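PDB 3TWO: mannitol dehydrogenase from Helicobacter pylori, which probably catalyses the reversible, NADP(H)-dependent reduction of cinnamaldehydes to cinnamyl alcohols as a zinc-containing medium-chain alcohol dehydrogenase. Local coordinates for residues Q4-A9 against Y132-V137; L37-C42 against I341-S346. All blocks are in the same frame, centred on the assembly; numbering follows the deposited sequence.

Contact 1 of 2, residues Q4-A9 against Y132-V137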
ATOM      1  N   GLN B   4     -21.918 -39.828   2.591  1.00 35.22           N
ATOM      2  CA  GLN B   4     -23.203 -39.137   2.740  1.00 34.94           C
ATOM      3  C   GLN B   4     -23.094 -38.043   3.805  1.00 34.15           C
ATOM      4  O   GLN B   4     -22.412 -38.206   4.826  1.00 33.43           O
ATOM      5  CB  GLN B   4     -24.333 -40.108   3.077  1.00 35.81           C
ATOM      6  CG  GLN B   4     -24.571 -41.149   1.966  1.00 38.10           C
ATOM      7  CD  GLN B   4     -24.758 -40.484   0.605  1.00 40.30           C
ATOM      8  OE1 GLN B   4     -24.120 -40.858  -0.369  1.00 45.97           O
ATOM      9  NE2 GLN B   4     -25.612 -39.481   0.542  1.00 40.03           N
ATOM     10  N   SER B   5     -23.715 -36.906   3.559  1.00 33.08           N
ATOM     11  CA  SER B   5     -23.573 -35.818   4.498  1.00 32.51           C
ATOM     12  C   SER B   5     -24.845 -35.066   4.699  1.00 32.25           C
ATOM     13  O   SER B   5     -25.771 -35.195   3.915  1.00 31.34           O
ATOM     14  CB  SER B   5     -22.506 -34.817   4.031  1.00 32.40           C
ATOM     15  OG  SER B   5     -21.301 -35.449   3.702  1.00 32.86           O
ATOM     16  N   LYS B   6     -24.858 -34.215   5.738  1.00 32.07           N
ATOM     17  CA  LYS B   6     -25.919 -33.237   5.873  1.00 32.54           C
ATOM     18  C   LYS B   6     -25.451 -31.926   6.459  1.00 30.51           C
ATOM     19  O   LYS B   6     -24.441 -31.857   7.134  1.00 29.41           O
ATOM     20  CB  LYS B   6     -27.123 -33.804   6.622  1.00 34.00           C
ATOM     21  CG  LYS B   6     -26.770 -34.675   7.797  1.00 37.68           C
ATOM     22  CD  LYS B   6     -28.032 -35.318   8.332  1.00 41.67           C
ATOM     23  CE  LYS B   6     -27.751 -36.238   9.488  1.00 44.14           C
ATOM     24  NZ  LYS B   6     -28.872 -36.054  10.456  1.00 48.10           N
ATOM     25  N   GLY B   7     -26.221 -30.888   6.204  1.00 30.25           N
ATOM     26  CA  GLY B   7     -25.835 -29.560   6.625  1.00 29.82           C
ATOM     27  C   GLY B   7     -26.908 -28.529   6.400  1.00 30.02           C
ATOM     28  O   GLY B   7     -28.067 -28.845   6.192  1.00 29.97           O
ATOM     29  N   PHE B   8     -26.478 -27.280   6.470  1.00 29.19           N
ATOM     30  CA  PHE B   8     -27.350 -26.142   6.378  1.00 29.73           C
ATOM     31  C   PHE B   8     -26.924 -25.342   5.167  1.00 29.30           C
ATOM     32  O   PHE B   8     -25.820 -24.762   5.174  1.00 28.17           O
ATOM     33  CB  PHE B   8     -27.276 -25.325   7.691  1.00 29.30           C
ATOM     34  CG  PHE B   8     -27.815 -26.092   8.860  1.00 29.92           C
ATOM     35  CD1 PHE B   8     -26.951 -26.846   9.664  1.00 32.11           C
ATOM     36  CD2 PHE B   8     -29.187 -26.191   9.058  1.00 30.80           C
ATOM     37  CE1 PHE B   8     -27.445 -27.641  10.729  1.00 32.74           C
ATOM     38  CE2 PHE B   8     -29.709 -26.999  10.106  1.00 32.67           C
ATOM     39  CZ  PHE B   8     -28.818 -27.709  10.949  1.00 34.42           C
ATOM     40  N   ALA B   9     -27.781 -25.407   4.129  1.00 27.47           N
ATOM     41  CA  ALA B   9     -27.560 -24.795   2.825  1.00 27.45           C
ATOM     42  C   ALA B   9     -28.460 -23.579   2.565  1.00 27.77           C
ATOM     43  O   ALA B   9     -29.620 -23.527   3.015  1.00 25.35           O
ATOM     44  CB  ALA B   9     -27.754 -25.852   1.635  1.00 25.42           C
ATOM     45  N   TYR B 132     -20.760 -25.909   7.783  1.00 27.84           N
ATOM     46  CA  TYR B 132     -22.101 -26.017   8.446  1.00 27.68           C
ATOM     47  C   TYR B 132     -22.728 -27.387   8.171  1.00 27.69           C
ATOM     48  O   TYR B 132     -23.795 -27.470   7.597  1.00 28.19           O
ATOM     49  CB  TYR B 132     -23.135 -24.938   7.999  1.00 27.31           C
ATOM     50  CG  TYR B 132     -22.775 -23.482   8.142  1.00 25.49           C
ATOM     51  CD1 TYR B 132     -21.645 -23.050   8.888  1.00 24.55           C
ATOM     52  CD2 TYR B 132     -23.573 -22.525   7.550  1.00 22.87           C
ATOM     53  CE1 TYR B 132     -21.321 -21.659   8.993  1.00 26.12           C
ATOM     54  CE2 TYR B 132     -23.273 -21.100   7.701  1.00 21.63           C
ATOM     55  CZ  TYR B 132     -22.148 -20.697   8.391  1.00 24.66           C
ATOM     56  OH  TYR B 132     -21.835 -19.334   8.450  1.00 24.39           O
ATOM     57  N   SER B 133     -22.043 -28.460   8.527  1.00 28.46           N
ATOM     58  CA  SER B 133     -22.452 -29.800   8.100  1.00 28.64           C
ATOM     59  C   SER B 133     -21.869 -30.798   9.093  1.00 29.79           C
ATOM     60  O   SER B 133     -21.044 -30.413   9.947  1.00 29.63           O
ATOM     61  CB  SER B 133     -21.917 -30.080   6.690  1.00 28.32           C
ATOM     62  OG  SER B 133     -20.494 -30.162   6.654  1.00 30.99           O
ATOM     63  N   ASN B 134     -22.228 -32.082   8.955  1.00 29.59           N
ATOM     64  CA  ASN B 134     -21.865 -33.055   9.975  1.00 29.25           C
ATOM     65  C   ASN B 134     -20.510 -33.700   9.737  1.00 29.19           C
ATOM     66  O   ASN B 134     -19.976 -34.351  10.629  1.00 29.45           O
ATOM     67  CB  ASN B 134     -22.970 -34.131  10.168  1.00 29.48           C
ATOM     68  CG  ASN B 134     -23.215 -34.987   8.913  1.00 32.47           C
ATOM     69  OD1 ASN B 134     -23.764 -36.107   8.993  1.00 36.19           O
ATOM     70  ND2 ASN B 134     -22.851 -34.478   7.771  1.00 25.40           N
ATOM     71  N   ASN B 135     -19.962 -33.550   8.527  1.00 28.35           N
ATOM     72  CA  ASN B 135     -18.671 -34.150   8.252  1.00 28.69           C
ATOM     73  C   ASN B 135     -18.026 -33.445   7.077  1.00 28.67           C
ATOM     74  O   ASN B 135     -18.691 -32.640   6.412  1.00 28.41           O
ATOM     75  CB  ASN B 135     -18.818 -35.688   7.993  1.00 28.91           C
ATOM     76  CG  ASN B 135     -19.626 -36.007   6.749  1.00 28.54           C
ATOM     77  OD1 ASN B 135     -19.522 -35.323   5.724  1.00 32.17           O
ATOM     78  ND2 ASN B 135     -20.418 -37.094   6.808  1.00 27.84           N
ATOM     79  N   ILE B 136     -16.762 -33.772   6.809  1.00 28.39           N
ATOM     80  CA  ILE B 136     -16.029 -33.186   5.699  1.00 28.36           C
ATOM     81  C   ILE B 136     -14.882 -34.154   5.386  1.00 30.47           C
ATOM     82  O   ILE B 136     -14.386 -34.882   6.313  1.00 31.22           O
ATOM     83  CB  ILE B 136     -15.524 -31.738   5.996  1.00 28.87           C
ATOM     84  CG1 ILE B 136     -15.108 -31.038   4.697  1.00 27.03           C
ATOM     85  CG2 ILE B 136     -14.376 -31.713   7.008  1.00 24.65           C
ATOM     86  CD1 ILE B 136     -14.784 -29.589   4.851  1.00 26.51           C
ATOM     87  N   VAL B 137     -14.510 -34.228   4.101  1.00 29.44           N
ATOM     88  CA  VAL B 137     -13.427 -35.127   3.636  1.00 29.97           C
ATOM     89  C   VAL B 137     -12.281 -34.245   3.131  1.00 28.72           C
ATOM     90  O   VAL B 137     -12.485 -33.493   2.185  1.00 28.75           O
ATOM     91  CB  VAL B 137     -13.918 -36.104   2.475  1.00 31.21           C
ATOM     92  CG1 VAL B 137     -12.812 -37.072   2.040  1.00 31.23           C
ATOM     93  CG2 VAL B 137     -15.146 -36.896   2.915  1.00 31.49           C
TER
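Ser5 OG donates to Asn135 OD1 at 2.7 Å, in the carbonyl plane and on a lone pair of the amide oxygen. The other branch of the same amide, Asn135 ND2, donates to Gln4 O at 3.0 Å, and that oxygen lies in the plane of the Asn135 amide. Tied at both ends, the amide cannot easily rotate; CG sits between the backbone N and the carbonyl carbon (chi1 65°), which turns the group to strand 3-9. Further along, two backbone bonds flank the single bridge between Gly7 and Ser133: Asn134 N to Lys6 O and Phe8 N to Tyr132 O, both 2.9 Å. With no side chain on Gly7, the backbones close to 3.7 Å between Gly7 CA and Ser133 CA. Asn134 crosses the Lys6 side chain at about a right angle. Beyond the bridge, Phe8 CB touches Tyr132 CB at 4.2 Å, and Ile323 packs on both residues. Tyr132 OH leads away from strand 3-9 and is hydrogen-bonded to Tyr327 OH. Strand 18-24 lines the other edge of strand 3-9. The N-terminal hairpin is thus joined to the GroES-like region mainly by polar bonds, with the buried asparagine amide serving as a side-chain extension of the backbone pairing.

Contact 2 of 2, residues L37-C42 against I341-S346. With ZN (zinc ion), chain G; NDP (NADPH dihydro-nicotinamide-adenine-dinucleotide phosphate), chain F.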
ATOM      1  N   LEU B  37     -17.585 -31.219  14.944  1.00 29.04           N
ATOM      2  CA  LEU B  37     -18.169 -30.992  16.284  1.00 28.87           C
ATOM      3  C   LEU B  37     -18.594 -29.521  16.416  1.00 28.22           C
ATOM      4  O   LEU B  37     -19.721 -29.215  16.864  1.00 30.00           O
ATOM      5  CB  LEU B  37     -17.196 -31.436  17.421  1.00 29.12           C
ATOM      6  CG  LEU B  37     -16.737 -32.924  17.563  1.00 31.62           C
ATOM      7  CD1 LEU B  37     -16.340 -33.209  19.012  1.00 32.64           C
ATOM      8  CD2 LEU B  37     -17.779 -33.874  17.237  1.00 32.89           C
ATOM      9  N   TYR B  38     -17.731 -28.605  15.998  1.00 26.86           N
ATOM     10  CA  TYR B  38     -18.020 -27.167  16.077  1.00 27.12           C
ATOM     11  C   TYR B  38     -17.694 -26.448  14.779  1.00 28.46           C
ATOM     12  O   TYR B  38     -16.686 -26.776  14.116  1.00 27.76           O
ATOM     13  CB  TYR B  38     -17.273 -26.515  17.237  1.00 25.80           C
ATOM     14  CG  TYR B  38     -17.666 -27.166  18.574  1.00 29.27           C
ATOM     15  CD1 TYR B  38     -16.888 -28.215  19.127  1.00 30.07           C
ATOM     16  CD2 TYR B  38     -18.855 -26.785  19.238  1.00 28.92           C
ATOM     17  CE1 TYR B  38     -17.258 -28.864  20.363  1.00 30.57           C
ATOM     18  CE2 TYR B  38     -19.248 -27.413  20.469  1.00 31.45           C
ATOM     19  CZ  TYR B  38     -18.433 -28.462  20.995  1.00 32.69           C
ATOM     20  OH  TYR B  38     -18.779 -29.051  22.162  1.00 36.02           O
ATOM     21  N   ALA B  39     -18.590 -25.506  14.398  1.00 28.24           N
ATOM     22  CA  ALA B  39     -18.414 -24.739  13.179  1.00 27.04           C
ATOM     23  C   ALA B  39     -18.596 -23.267  13.508  1.00 26.72           C
ATOM     24  O   ALA B  39     -19.701 -22.843  13.881  1.00 25.93           O
ATOM     25  CB  ALA B  39     -19.377 -25.177  12.106  1.00 25.96           C
ATOM     26  N   GLY B  40     -17.478 -22.521  13.456  1.00 25.74           N
ATOM     27  CA  GLY B  40     -17.496 -21.042  13.538  1.00 24.59           C
ATOM     28  C   GLY B  40     -18.193 -20.403  12.355  1.00 25.05           C
ATOM     29  O   GLY B  40     -18.134 -20.916  11.204  1.00 24.28           O
ATOM     30  N   ILE B  41     -18.882 -19.287  12.631  1.00 25.22           N
ATOM     31  CA  ILE B  41     -19.459 -18.478  11.570  1.00 24.69           C
ATOM     32  C   ILE B  41     -18.550 -17.273  11.375  1.00 25.24           C
ATOM     33  O   ILE B  41     -18.346 -16.519  12.303  1.00 24.10           O
ATOM     34  CB  ILE B  41     -20.853 -17.980  11.972  1.00 26.22           C
ATOM     35  CG1 ILE B  41     -21.824 -19.161  12.125  1.00 24.58           C
ATOM     36  CG2 ILE B  41     -21.360 -16.853  11.008  1.00 23.87           C
ATOM     37  CD1 ILE B  41     -23.175 -18.703  12.581  1.00 24.07           C
ATOM     38  N   CYS B  42     -18.010 -17.106  10.167  1.00 24.68           N
ATOM     39  CA  CYS B  42     -17.168 -15.983   9.867  1.00 25.13           C
ATOM     40  C   CYS B  42     -18.040 -15.006   9.013  1.00 25.03           C
ATOM     41  O   CYS B  42     -18.921 -15.453   8.301  1.00 24.08           O
ATOM     42  CB  CYS B  42     -16.004 -16.534   9.029  1.00 24.87           C
ATOM     43  SG  CYS B  42     -14.944 -15.237   8.333  1.00 29.24           S
ATOM     44  N   ILE B 341     -21.439 -22.914  15.967  1.00 28.60           N
ATOM     45  CA  ILE B 341     -22.544 -23.884  15.886  1.00 28.75           C
ATOM     46  C   ILE B 341     -22.145 -25.191  16.534  1.00 29.58           C
ATOM     47  O   ILE B 341     -21.103 -25.758  16.238  1.00 29.61           O
ATOM     48  CB  ILE B 341     -23.002 -24.173  14.444  1.00 29.07           C
ATOM     49  CG1 ILE B 341     -23.407 -22.869  13.705  1.00 28.61           C
ATOM     50  CG2 ILE B 341     -24.166 -25.197  14.465  1.00 30.34           C
ATOM     51  CD1 ILE B 341     -23.465 -23.025  12.204  1.00 28.71           C
ATOM     52  N   ASP B 342     -22.985 -25.665  17.431  1.00 30.45           N
ATOM     53  CA  ASP B 342     -22.716 -26.940  18.051  1.00 31.44           C
ATOM     54  C   ASP B 342     -23.363 -27.996  17.142  1.00 31.76           C
ATOM     55  O   ASP B 342     -24.590 -28.192  17.133  1.00 30.98           O
ATOM     56  CB  ASP B 342     -23.206 -26.899  19.515  1.00 32.51           C
ATOM     57  CG  ASP B 342     -23.232 -28.256  20.170  1.00 34.52           C
ATOM     58  OD1 ASP B 342     -23.127 -29.285  19.488  1.00 33.21           O
ATOM     59  OD2 ASP B 342     -23.409 -28.262  21.384  1.00 39.80           O
ATOM     60  N   MET B 343     -22.518 -28.591  16.300  1.00 31.65           N
ATOM     61  CA  MET B 343     -22.992 -29.413  15.220  1.00 33.25           C
ATOM     62  C   MET B 343     -23.620 -30.736  15.669  1.00 34.42           C
ATOM     63  O   MET B 343     -24.659 -31.148  15.118  1.00 33.58           O
ATOM     64  CB  MET B 343     -21.911 -29.659  14.163  1.00 34.27           C
ATOM     65  CG  MET B 343     -22.495 -30.060  12.839  1.00 35.04           C
ATOM     66  SD  MET B 343     -23.383 -28.668  12.066  1.00 43.06           S
ATOM     67  CE  MET B 343     -22.350 -27.313  12.497  1.00 29.04           C
ATOM     68  N   LYS B 344     -23.015 -31.377  16.662  1.00 34.89           N
ATOM     69  CA  LYS B 344     -23.654 -32.548  17.243  1.00 37.39           C
ATOM     70  C   LYS B 344     -25.085 -32.283  17.680  1.00 38.19           C
ATOM     71  O   LYS B 344     -25.976 -33.091  17.397  1.00 39.00           O
ATOM     72  CB  LYS B 344     -22.885 -33.049  18.465  1.00 38.28           C
ATOM     73  CG  LYS B 344     -21.700 -33.920  18.178  1.00 42.08           C
ATOM     74  CD  LYS B 344     -22.103 -35.244  17.516  1.00 47.91           C
ATOM     75  CE  LYS B 344     -21.585 -35.289  16.064  1.00 46.88           C
ATOM     76  NZ  LYS B 344     -21.206 -36.683  15.784  1.00 48.01           N
ATOM     77  N   LYS B 345     -25.322 -31.198  18.410  1.00 38.37           N
ATOM     78  CA  LYS B 345     -26.688 -30.980  18.915  1.00 40.81           C
ATOM     79  C   LYS B 345     -27.636 -30.573  17.787  1.00 40.13           C
ATOM     80  O   LYS B 345     -28.826 -30.818  17.859  1.00 42.42           O
ATOM     81  CB  LYS B 345     -26.765 -29.914  19.981  1.00 40.75           C
ATOM     82  CG  LYS B 345     -26.037 -30.167  21.251  1.00 46.27           C
ATOM     83  CD  LYS B 345     -26.684 -29.251  22.358  1.00 51.15           C
ATOM     84  CE  LYS B 345     -25.738 -28.927  23.541  1.00 53.51           C
ATOM     85  NZ  LYS B 345     -25.527 -30.065  24.502  1.00 57.77           N
ATOM     86  N   SER B 346     -27.107 -29.937  16.763  1.00 38.27           N
ATOM     87  CA  SER B 346     -27.915 -29.545  15.643  1.00 37.77           C
ATOM     88  C   SER B 346     -28.424 -30.756  14.937  1.00 39.66           C
ATOM     89  O   SER B 346     -29.519 -30.711  14.406  1.00 39.74           O
ATOM     90  CB  SER B 346     -27.141 -28.649  14.659  1.00 35.85           C
ATOM     91  OG  SER B 346     -26.744 -27.445  15.286  1.00 32.18           O
TER
HETATM   92 ZN    ZN G 349     -13.149 -16.553   7.194  1.00 67.89          ZN
HETATM   93  PA  NDP F 602     -17.768  -9.725  12.117  1.00 22.95           P
HETATM   94  O1A NDP F 602     -18.957  -8.911  11.820  1.00 23.98           O
HETATM   95  O2A NDP F 602     -17.409 -10.370  13.508  1.00 22.23           O
HETATM   96  O5B NDP F 602     -16.999  -8.407  12.694  1.00 18.73           O
HETATM   97  C5B NDP F 602     -16.993  -7.075  11.949  1.00 22.07           C
HETATM   98  C4B NDP F 602     -16.825  -5.967  12.983  1.00 24.96           C
HETATM   99  O4B NDP F 602     -16.538  -4.612  12.440  1.00 25.16           O
HETATM  100  C3B NDP F 602     -18.121  -5.868  13.819  1.00 23.70           C
HETATM  101  O3B NDP F 602     -17.727  -5.810  15.242  1.00 23.91           O
HETATM  102  C2B NDP F 602     -18.722  -4.516  13.348  1.00 22.89           C
HETATM  103  O2B NDP F 602     -19.436  -3.976  14.477  1.00 25.27           O
HETATM  104  C1B NDP F 602     -17.455  -3.658  13.123  1.00 23.88           C
HETATM  105  N9A NDP F 602     -17.617  -2.633  12.066  1.00 24.84           N
HETATM  106  C8A NDP F 602     -18.413  -2.749  10.979  1.00 22.01           C
HETATM  107  N7A NDP F 602     -18.234  -1.656  10.254  1.00 25.59           N
HETATM  108  C5A NDP F 602     -17.350  -0.869  10.862  1.00 21.63           C
HETATM  109  C6A NDP F 602     -16.803   0.364  10.560  1.00 24.86           C
HETATM  110  N6A NDP F 602     -17.135   1.084   9.434  1.00 25.24           N
HETATM  111  N1A NDP F 602     -15.935   0.858  11.436  1.00 23.55           N
HETATM  112  C2A NDP F 602     -15.558   0.225  12.525  1.00 24.21           C
HETATM  113  N3A NDP F 602     -16.048  -0.952  12.830  1.00 24.17           N
HETATM  114  C4A NDP F 602     -16.960  -1.502  12.009  1.00 22.90           C
HETATM  115  O3  NDP F 602     -16.681  -9.872  10.982  1.00 23.21           O
HETATM  116  PN  NDP F 602     -15.490 -10.828  10.980  1.00 23.94           P
HETATM  117  O1N NDP F 602     -14.484 -10.470  12.005  1.00 25.77           O
HETATM  118  O2N NDP F 602     -15.840 -12.336  10.872  1.00 24.60           O
HETATM  119  O5D NDP F 602     -14.892 -10.515   9.558  1.00 21.35           O
HETATM  120  C5D NDP F 602     -14.635  -9.069   9.212  1.00 17.90           C
HETATM  121  C4D NDP F 602     -14.262  -8.928   7.676  1.00 18.11           C
HETATM  122  O4D NDP F 602     -13.062  -9.717   7.572  1.00 19.25           O
HETATM  123  C3D NDP F 602     -15.285  -9.517   6.667  1.00 19.29           C
HETATM  124  O3D NDP F 602     -15.347  -8.635   5.512  1.00 20.85           O
HETATM  125  C2D NDP F 602     -14.654 -10.895   6.363  1.00 20.46           C
HETATM  126  O2D NDP F 602     -15.005 -11.316   5.090  1.00 20.71           O
HETATM  127  C1D NDP F 602     -13.154 -10.514   6.362  1.00 21.96           C
HETATM  128  N1N NDP F 602     -12.216 -11.685   6.438  1.00 23.42           N
HETATM  129  C2N NDP F 602     -11.056 -11.656   5.631  1.00 26.26           C
HETATM  130  C3N NDP F 602     -10.152 -12.705   5.659  1.00 25.22           C
HETATM  131  C7N NDP F 602      -8.868 -12.596   4.839  1.00 26.91           C
HETATM  132  O7N NDP F 602      -8.433 -11.488   4.485  1.00 25.37           O
HETATM  133  N7N NDP F 602      -8.153 -13.714   4.780  1.00 21.73           N
HETATM  134  C4N NDP F 602     -10.420 -13.830   6.473  1.00 27.05           C
HETATM  135  C5N NDP F 602     -11.564 -13.859   7.322  1.00 22.11           C
HETATM  136  C6N NDP F 602     -12.463 -12.813   7.303  1.00 20.61           C
HETATM  137  P2B NDP F 602     -20.835  -3.287  14.359  1.00 24.32           P
HETATM  138  O1X NDP F 602     -21.730  -4.014  15.525  1.00 23.87           O
HETATM  139  O2X NDP F 602     -20.684  -1.831  14.439  1.00 23.96           O
HETATM  140  O3X NDP F 602     -21.477  -3.745  12.979  1.00 26.69           O
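Met343 runs CG trans to its backbone N (chi1 -159°) and then bends at chi2 and chi3, which brings CE to within 3.7 Å of Ala39 CB. Tyr38 CG, opposite its own carbonyl carbon, sets the ring alongside Asp342: the two side chains point the same way, CE2 of Tyr38 4.1 Å from CG of Asp342, with ring and carboxylate planes 53° apart. The backbones pair antiparallel. Ala39 and Ile341 form the hydrogen-bonded pair, with Ile341 N to Ala39 O at 2.7 Å, almost straight at the hydrogen (176°), and Ala39 N meeting a lone pair of Ile341 O at 3.1 Å. Tyr38 and Asp342 make the next, non-hydrogen-bonded pair. Where strand 338-342 gives way to helix 343-346, Met343 N still bonds to Leu37 O at 2.9 Å. Asp342 is the N-cap of that helix: its OD1 takes Lys345 N at 3.1 Å from above the carboxylate plane, while its carbonyl oxygen accepts from both Ser346 N and Ser346 OG. A classic beta bulge at Leu37 and Tyr38, both facing Ala67, marks the other edge of strand 31-40. Ile41 CG1 meets Ile341 CD1 at 4.2 Å, and helix 323-331 covers both side chains, Ile323 on Ile341 and Leu330 on Ile41. One residue on, Cys42 SG binds the zinc ion at 2.5 Å, with His64 and Cys160, beside the nicotinamide ring of NADPH. The C-terminal strand is therefore bonded and packed directly onto the strand that leads to the metal ligand, tying the chain end into the framework of what is, by family, the catalytic site.

Overall arrangement
Contacts 1 and 2 have centres 11 Å apart, on the same side of the chain's centre, and their segments alternate along the sequence: 4-9, 37-42, 132-137, 341-346. Strand 31-40 connects them, pairing antiparallel with both 135-139 and 338-342 in the mixed sheet, whereas strand 3-9 belongs to a separate hairpin with 18-24. The contacts also touch directly: Ser133 O packs on Met343 CG at 3.3 Å, and Tyr132 CD1 lies 3.8 Å from Ile341 CD1. The N-terminal hairpin, the GroES-like region and the C-terminal strand thus form one body, separate from the parallel Rossmann-type sheet, that carries Cys42 to the zinc and the coenzyme.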